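Side-chain contacts in transcription initiation factor TFIID subunit 6 (Drosophila melanogaster, PDB 1TAF), which forms part of TFIID, the multisubunit general transcription factor that mediates promoter responses to activators and repressors, and pairs with a partner subunit through this N-terminal histone-fold domain: residues 22-26 with 27-31; 57-61 with 62-66. All coordinates share one frame; numbering follows the deposited sequence.

Interaction 1 (22-26 with 27-31). With ZN (zinc ion), chain D; ZN (zinc ion), chain G.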
ATOM      1  N   GLY B  22      10.605  17.930  -3.735  1.00  9.44           N
ATOM      2  CA  GLY B  22      11.125  19.096  -3.049  1.00 10.44           C
ATOM      3  C   GLY B  22      12.151  18.768  -1.977  1.00 11.45           C
ATOM      4  O   GLY B  22      12.675  17.654  -1.908  1.00 11.99           O
ATOM      5  N   SER B  23      12.435  19.762  -1.141  1.00 14.11           N
ATOM      6  CA  SER B  23      13.416  19.653  -0.068  1.00 16.25           C
ATOM      7  C   SER B  23      12.914  18.868   1.126  1.00 14.73           C
ATOM      8  O   SER B  23      11.701  18.805   1.386  1.00 14.63           O
ATOM      9  CB  SER B  23      13.825  21.048   0.421  1.00 19.68           C
ATOM     10  OG  SER B  23      14.377  21.827  -0.624  1.00 23.67           O
ATOM     11  N   LEU B  24      13.859  18.276   1.849  1.00 12.29           N
ATOM     12  CA  LEU B  24      13.546  17.517   3.047  1.00 12.66           C
ATOM     13  C   LEU B  24      14.196  18.231   4.206  1.00 11.68           C
ATOM     14  O   LEU B  24      15.297  18.767   4.074  1.00 10.54           O
ATOM     15  CB  LEU B  24      14.156  16.117   3.019  1.00 10.99           C
ATOM     16  CG  LEU B  24      13.918  15.196   1.840  1.00 12.84           C
ATOM     17  CD1 LEU B  24      14.639  13.865   2.085  1.00  9.19           C
ATOM     18  CD2 LEU B  24      12.422  15.002   1.673  1.00 13.28           C
ATOM     19  N   SER B  25      13.512  18.217   5.342  1.00 11.70           N
ATOM     20  CA  SER B  25      14.050  18.790   6.560  1.00 11.29           C
ATOM     21  C   SER B  25      15.209  17.850   6.943  1.00 10.38           C
ATOM     22  O   SER B  25      15.205  16.668   6.568  1.00  9.11           O
ATOM     23  CB  SER B  25      12.969  18.780   7.635  1.00 11.38           C
ATOM     24  OG  SER B  25      11.811  19.463   7.178  1.00 15.41           O
ATOM     25  N   ASP B  26      16.200  18.354   7.672  1.00  8.94           N
ATOM     26  CA  ASP B  26      17.333  17.514   8.049  1.00  8.58           C
ATOM     27  C   ASP B  26      16.911  16.323   8.887  1.00  7.60           C
ATOM     28  O   ASP B  26      17.431  15.232   8.701  1.00  7.03           O
ATOM     29  CB  ASP B  26      18.413  18.319   8.787  1.00  9.78           C
ATOM     30  CG  ASP B  26      19.066  19.365   7.901  1.00 14.20           C
ATOM     31  OD1 ASP B  26      19.017  19.227   6.659  1.00 13.68           O
ATOM     32  OD2 ASP B  26      19.628  20.336   8.450  1.00 16.48           O
ATOM     33  N   ASP B  27      15.970  16.525   9.806  1.00  7.55           N
ATOM     34  CA  ASP B  27      15.510  15.423  10.649  1.00  8.95           C
ATOM     35  C   ASP B  27      14.758  14.346   9.844  1.00  8.85           C
ATOM     36  O   ASP B  27      14.850  13.148  10.142  1.00  8.03           O
ATOM     37  CB  ASP B  27      14.689  15.932  11.853  1.00  8.86           C
ATOM     38  CG  ASP B  27      13.474  16.810  11.460  1.00 15.16           C
ATOM     39  OD1 ASP B  27      13.181  17.014  10.249  1.00 16.58           O
ATOM     40  OD2 ASP B  27      12.796  17.301  12.398  1.00 13.18           O
ATOM     41  N   ALA B  28      14.051  14.778   8.799  1.00  7.34           N
ATOM     42  CA  ALA B  28      13.312  13.862   7.931  1.00  7.66           C
ATOM     43  C   ALA B  28      14.295  13.008   7.112  1.00  6.16           C
ATOM     44  O   ALA B  28      14.146  11.793   7.034  1.00  7.26           O
ATOM     45  CB  ALA B  28      12.373  14.643   7.006  1.00  4.82           C
ATOM     46  N   ALA B  29      15.317  13.638   6.538  1.00  5.66           N
ATOM     47  CA  ALA B  29      16.328  12.913   5.760  1.00  4.55           C
ATOM     48  C   ALA B  29      17.098  11.929   6.637  1.00  6.05           C
ATOM     49  O   ALA B  29      17.386  10.818   6.196  1.00  5.58           O
ATOM     50  CB  ALA B  29      17.301  13.887   5.085  1.00  4.55           C
ATOM     51  N   LYS B  30      17.451  12.343   7.862  1.00  7.64           N
ATOM     52  CA  LYS B  30      18.182  11.477   8.801  1.00  8.69           C
ATOM     53  C   LYS B  30      17.334  10.268   9.190  1.00  9.27           C
ATOM     54  O   LYS B  30      17.835   9.142   9.298  1.00 10.82           O
ATOM     55  CB  LYS B  30      18.548  12.223  10.090  1.00 11.83           C
ATOM     56  CG  LYS B  30      19.317  13.529   9.916  1.00 21.41           C
ATOM     57  CD  LYS B  30      20.687  13.340   9.303  1.00 25.85           C
ATOM     58  CE  LYS B  30      21.314  14.686   8.895  1.00 29.89           C
ATOM     59  NZ  LYS B  30      20.516  15.418   7.846  1.00 32.10           N
ATOM     60  N   GLU B  31      16.052  10.501   9.429  1.00  8.49           N
ATOM     61  CA  GLU B  31      15.162   9.415   9.809  1.00  7.60           C
ATOM     62  C   GLU B  31      15.069   8.393   8.685  1.00  8.17           C
ATOM     63  O   GLU B  31      15.183   7.197   8.921  1.00  8.71           O
ATOM     64  CB  GLU B  31      13.775   9.956  10.141  1.00  6.54           C
ATOM     65  CG  GLU B  31      12.759   8.874  10.536  1.00 10.90           C
ATOM     66  CD  GLU B  31      13.088   8.195  11.857  1.00 12.72           C
ATOM     67  OE1 GLU B  31      13.918   8.724  12.632  1.00 16.31           O
ATOM     68  OE2 GLU B  31      12.509   7.122  12.128  1.00 15.31           O
TER
HETATM   69 ZN    ZN D2003      11.520  18.703  11.695  1.00 20.09          ZN
HETATM   70 ZN    ZN G2001      11.402   5.894  11.035  1.00 18.18          ZN
HETATM   71  O   HOH W   1      12.631  20.635  11.165  1.00  2.00           O
HETATM   72  O   HOH W   2      10.320  18.772  13.371  1.00 17.47           O
HETATM   73  O   HOH W   3       9.557   6.794  10.549  1.00  3.92           O

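Interaction 2 (57-61 with 62-66)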
ATOM      1  N   GLN B  57      27.247 -20.536  -0.042  1.00 21.18           N
ATOM      2  CA  GLN B  57      28.050 -19.551   0.684  1.00 21.89           C
ATOM      3  C   GLN B  57      28.182 -18.223  -0.041  1.00 18.55           C
ATOM      4  O   GLN B  57      28.813 -17.287   0.467  1.00 16.22           O
ATOM      5  CB  GLN B  57      29.452 -20.082   1.044  1.00 28.26           C
ATOM      6  CG  GLN B  57      29.968 -21.272   0.244  1.00 33.16           C
ATOM      7  CD  GLN B  57      29.444 -22.593   0.776  1.00 34.82           C
ATOM      8  OE1 GLN B  57      29.210 -23.532   0.015  1.00 38.86           O
ATOM      9  NE2 GLN B  57      29.252 -22.670   2.087  1.00 36.90           N
ATOM     10  N   LYS B  58      27.610 -18.150  -1.237  1.00 15.27           N
ATOM     11  CA  LYS B  58      27.654 -16.924  -2.015  1.00 12.96           C
ATOM     12  C   LYS B  58      26.225 -16.425  -2.228  1.00 13.00           C
ATOM     13  O   LYS B  58      25.373 -17.137  -2.775  1.00 13.09           O
ATOM     14  CB  LYS B  58      28.350 -17.158  -3.350  1.00 11.39           C
ATOM     15  CG  LYS B  58      28.504 -15.891  -4.153  1.00 12.50           C
ATOM     16  CD  LYS B  58      29.322 -16.122  -5.386  1.00 11.63           C
ATOM     17  CE  LYS B  58      29.823 -14.822  -5.907  1.00 13.83           C
ATOM     18  NZ  LYS B  58      30.951 -15.061  -6.832  1.00 20.51           N
ATOM     19  N   LEU B  59      25.959 -15.215  -1.753  1.00 10.95           N
ATOM     20  CA  LEU B  59      24.636 -14.625  -1.872  1.00  8.86           C
ATOM     21  C   LEU B  59      24.287 -14.351  -3.327  1.00  8.01           C
ATOM     22  O   LEU B  59      25.067 -13.756  -4.061  1.00  7.35           O
ATOM     23  CB  LEU B  59      24.579 -13.331  -1.075  1.00  7.97           C
ATOM     24  CG  LEU B  59      23.184 -12.764  -0.839  1.00  7.07           C
ATOM     25  CD1 LEU B  59      22.447 -13.648   0.144  1.00  9.74           C
ATOM     26  CD2 LEU B  59      23.328 -11.372  -0.260  1.00  9.48           C
ATOM     27  N   SER B  60      23.085 -14.742  -3.733  1.00  8.89           N
ATOM     28  CA  SER B  60      22.665 -14.527  -5.114  1.00  9.97           C
ATOM     29  C   SER B  60      21.511 -13.543  -5.215  1.00 10.93           C
ATOM     30  O   SER B  60      20.804 -13.286  -4.237  1.00 10.15           O
ATOM     31  CB  SER B  60      22.247 -15.853  -5.758  1.00 10.77           C
ATOM     32  OG  SER B  60      21.065 -16.338  -5.153  1.00 12.92           O
ATOM     33  N   VAL B  61      21.307 -13.015  -6.416  1.00 11.69           N
ATOM     34  CA  VAL B  61      20.216 -12.086  -6.659  1.00 14.87           C
ATOM     35  C   VAL B  61      18.893 -12.773  -6.330  1.00 15.24           C
ATOM     36  O   VAL B  61      17.952 -12.124  -5.897  1.00 14.87           O
ATOM     37  CB  VAL B  61      20.212 -11.582  -8.120  1.00 16.77           C
ATOM     38  CG1 VAL B  61      21.513 -10.821  -8.402  1.00 17.39           C
ATOM     39  CG2 VAL B  61      20.051 -12.754  -9.087  1.00 19.45           C
ATOM     40  N   ARG B  62      18.862 -14.097  -6.492  1.00 15.18           N
ATOM     41  CA  ARG B  62      17.685 -14.918  -6.202  1.00 16.26           C
ATOM     42  C   ARG B  62      17.380 -14.902  -4.697  1.00 13.44           C
ATOM     43  O   ARG B  62      16.215 -14.922  -4.287  1.00 13.18           O
ATOM     44  CB  ARG B  62      17.945 -16.352  -6.663  1.00 22.90           C
ATOM     45  CG  ARG B  62      16.784 -17.013  -7.374  1.00 33.86           C
ATOM     46  CD  ARG B  62      16.457 -16.332  -8.703  1.00 40.83           C
ATOM     47  NE  ARG B  62      17.552 -16.428  -9.674  1.00 44.79           N
ATOM     48  CZ  ARG B  62      17.553 -15.829 -10.864  1.00 44.37           C
ATOM     49  NH1 ARG B  62      16.513 -15.093 -11.238  1.00 44.74           N
ATOM     50  NH2 ARG B  62      18.603 -15.946 -11.674  1.00 41.90           N
ATOM     51  N   ASP B  63      18.430 -14.911  -3.879  1.00 12.06           N
ATOM     52  CA  ASP B  63      18.281 -14.854  -2.422  1.00 11.01           C
ATOM     53  C   ASP B  63      17.686 -13.484  -2.043  1.00 10.62           C
ATOM     54  O   ASP B  63      16.835 -13.385  -1.151  1.00 10.44           O
ATOM     55  CB  ASP B  63      19.640 -15.012  -1.737  1.00  8.08           C
ATOM     56  CG  ASP B  63      20.264 -16.365  -1.979  1.00  9.77           C
ATOM     57  OD1 ASP B  63      19.520 -17.351  -2.039  1.00 11.91           O
ATOM     58  OD2 ASP B  63      21.502 -16.456  -2.079  1.00 11.13           O
ATOM     59  N   ILE B  64      18.139 -12.438  -2.737  1.00 11.21           N
ATOM     60  CA  ILE B  64      17.655 -11.078  -2.499  1.00 12.23           C
ATOM     61  C   ILE B  64      16.184 -10.932  -2.907  1.00 14.42           C
ATOM     62  O   ILE B  64      15.404 -10.278  -2.210  1.00 14.00           O
ATOM     63  CB  ILE B  64      18.524 -10.042  -3.231  1.00 11.11           C
ATOM     64  CG1 ILE B  64      19.952 -10.062  -2.661  1.00  9.88           C
ATOM     65  CG2 ILE B  64      17.896  -8.643  -3.122  1.00 10.86           C
ATOM     66  CD1 ILE B  64      20.076  -9.518  -1.245  1.00  7.52           C
ATOM     67  N   ASP B  65      15.802 -11.562  -4.016  1.00 16.84           N
ATOM     68  CA  ASP B  65      14.414 -11.525  -4.484  1.00 18.90           C
ATOM     69  C   ASP B  65      13.514 -12.214  -3.453  1.00 18.02           C
ATOM     70  O   ASP B  65      12.447 -11.700  -3.111  1.00 17.91           O
ATOM     71  CB  ASP B  65      14.274 -12.244  -5.825  1.00 20.89           C
ATOM     72  CG  ASP B  65      14.789 -11.429  -6.986  1.00 24.89           C
ATOM     73  OD1 ASP B  65      14.685 -10.188  -6.951  1.00 29.52           O
ATOM     74  OD2 ASP B  65      15.282 -12.041  -7.950  1.00 31.07           O
ATOM     75  N   MET B  66      13.943 -13.379  -2.975  1.00 14.92           N
ATOM     76  CA  MET B  66      13.196 -14.132  -1.974  1.00 17.04           C
ATOM     77  C   MET B  66      13.011 -13.285  -0.722  1.00 17.49           C
ATOM     78  O   MET B  66      11.936 -13.257  -0.132  1.00 17.93           O
ATOM     79  CB  MET B  66      13.943 -15.415  -1.593  1.00 19.76           C
ATOM     80  CG  MET B  66      13.832 -16.560  -2.589  1.00 30.20           C
ATOM     81  SD  MET B  66      12.191 -17.352  -2.565  1.00 43.01           S
ATOM     82  CE  MET B  66      12.291 -18.301  -1.014  1.00 37.04           C
TER

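Interaction 1 (22-26 with 27-31)
Asp27 turns back over the start of its helix to meet Ser25, and its carboxylate holds a zinc ion there. Its first side-chain atom, Asp27 CB, lies 3.7 Å from the carbonyl carbon, Asp26 C, still against the backbone. From CB the side chain leaves between its own backbone N and carbonyl carbon (chi1 56°), which sends CG back toward the loop. Asp27 OD1 then comes to 3.2 Å from Ser25 CB. Asp27 OD2 is the main ligand of the zinc ion, 2.0 Å away, while Asp27 OD1 stands 2.8 Å from that ion, a lopsided grip. Two waters and an acidic side chain of the partner protein's chain complete this site, so the metal bridges the two proteins.

In the histone fold this is where the loop after helix 9-18 runs into the first turn of the long helix 26-53. Ser25 occupies the N-cap position but makes no capping bond through its side chain: OG is hydrogen-bonded to backbone of the partner chain. Its carbonyl O does the helical work, Ser25 O taking Ala29 N at 3.0 Å, with a nearly straight N-H...O angle of 167°. One residue earlier, Leu24 reaches in with CD1, 4.0 Å from Ala29 CB, and also packs on Met12 and Ala16 of helix 9-18.

On the exposed side, the bent chain of Lys30 swings NZ back over the first turn. Lys30 NZ stays 4.3 Å from Asp26 OD1, beyond a salt bridge; Lys13 of helix 9-18 is the one that pairs with that carboxylate. A turn on from Asp27, the end of the Glu31 side chain leads off from the loop, and Glu31 OE2 binds a second zinc ion at 2.0 Å, shared with Asp35 and a water.

Interaction 2 (57-61 with 62-66)
A capping box opens helix 61-69, with Ser60 at the N-cap and Asp63 three residues on. The Ser60 amide gives its proton to Asp63 OD2 across 2.9 Å between N and OD2, and the bond is straight (164°), though the amide meets the carboxylate from above, 37° out of its plane. In return Ser60 OG accepts from the amide N of Asp63 at 3.3 Å; the hydroxyl is brought there by a chi1 of 68°, which sets OG between the residue's own N and carbonyl carbon. The main chain adds the first regular turns, Ser60 O taking Ile64 N at 3.2 Å and Val61 O taking Asp65 N at 2.9 Å. The other carboxylate oxygen, OD1 of Asp63, is salt-bridged to Arg56, which helps fix the carboxylate's rotation. With an alanine in place of Asp63, the Ser60 amide would probably lose its acceptor and Arg56 its carboxylate mate.

Apolar atoms flank the box. Leu59 lays CD1 against Asp63 CB, 3.6 Å away, and with CD2 it touches Ile64 CD1 at 3.9 Å, these two side chains crossing at about a right angle. Val61 CG2 sits over the centre of one face of the exposed Arg62's guanidinium, 4.3 Å above its plane. The partner protein's chain comes in at Val61, where an acidic side chain takes its N and a polar side chain bonds its O. Leu59 and Ile64 both rest on Ala47, and Asp63 on Met51, so this turn docks helix 61-69 onto the C-terminal part of helix 26-53.

How the interactions relate
Both interactions are helix starts in the same histone fold, set in series along the chain and on opposite sides of its centre, with their centres 32 Å apart and no touch between them. Each involves helix 26-53: interaction 1 forms its beginning and packs against helix 9-18, whereas interaction 2 begins helix 61-69 and leans on the later part of that long helix. Interaction 2 is the more buried, Asp63 there closing the cap by a hydrogen bond to a backbone amide while its other oxygen pairs with an arginine. Residues 22-31 are only partly buried, and their acidic side chains are spent on metal ions and a lysine instead of on the helix end. Both lie against the partner protein's chain.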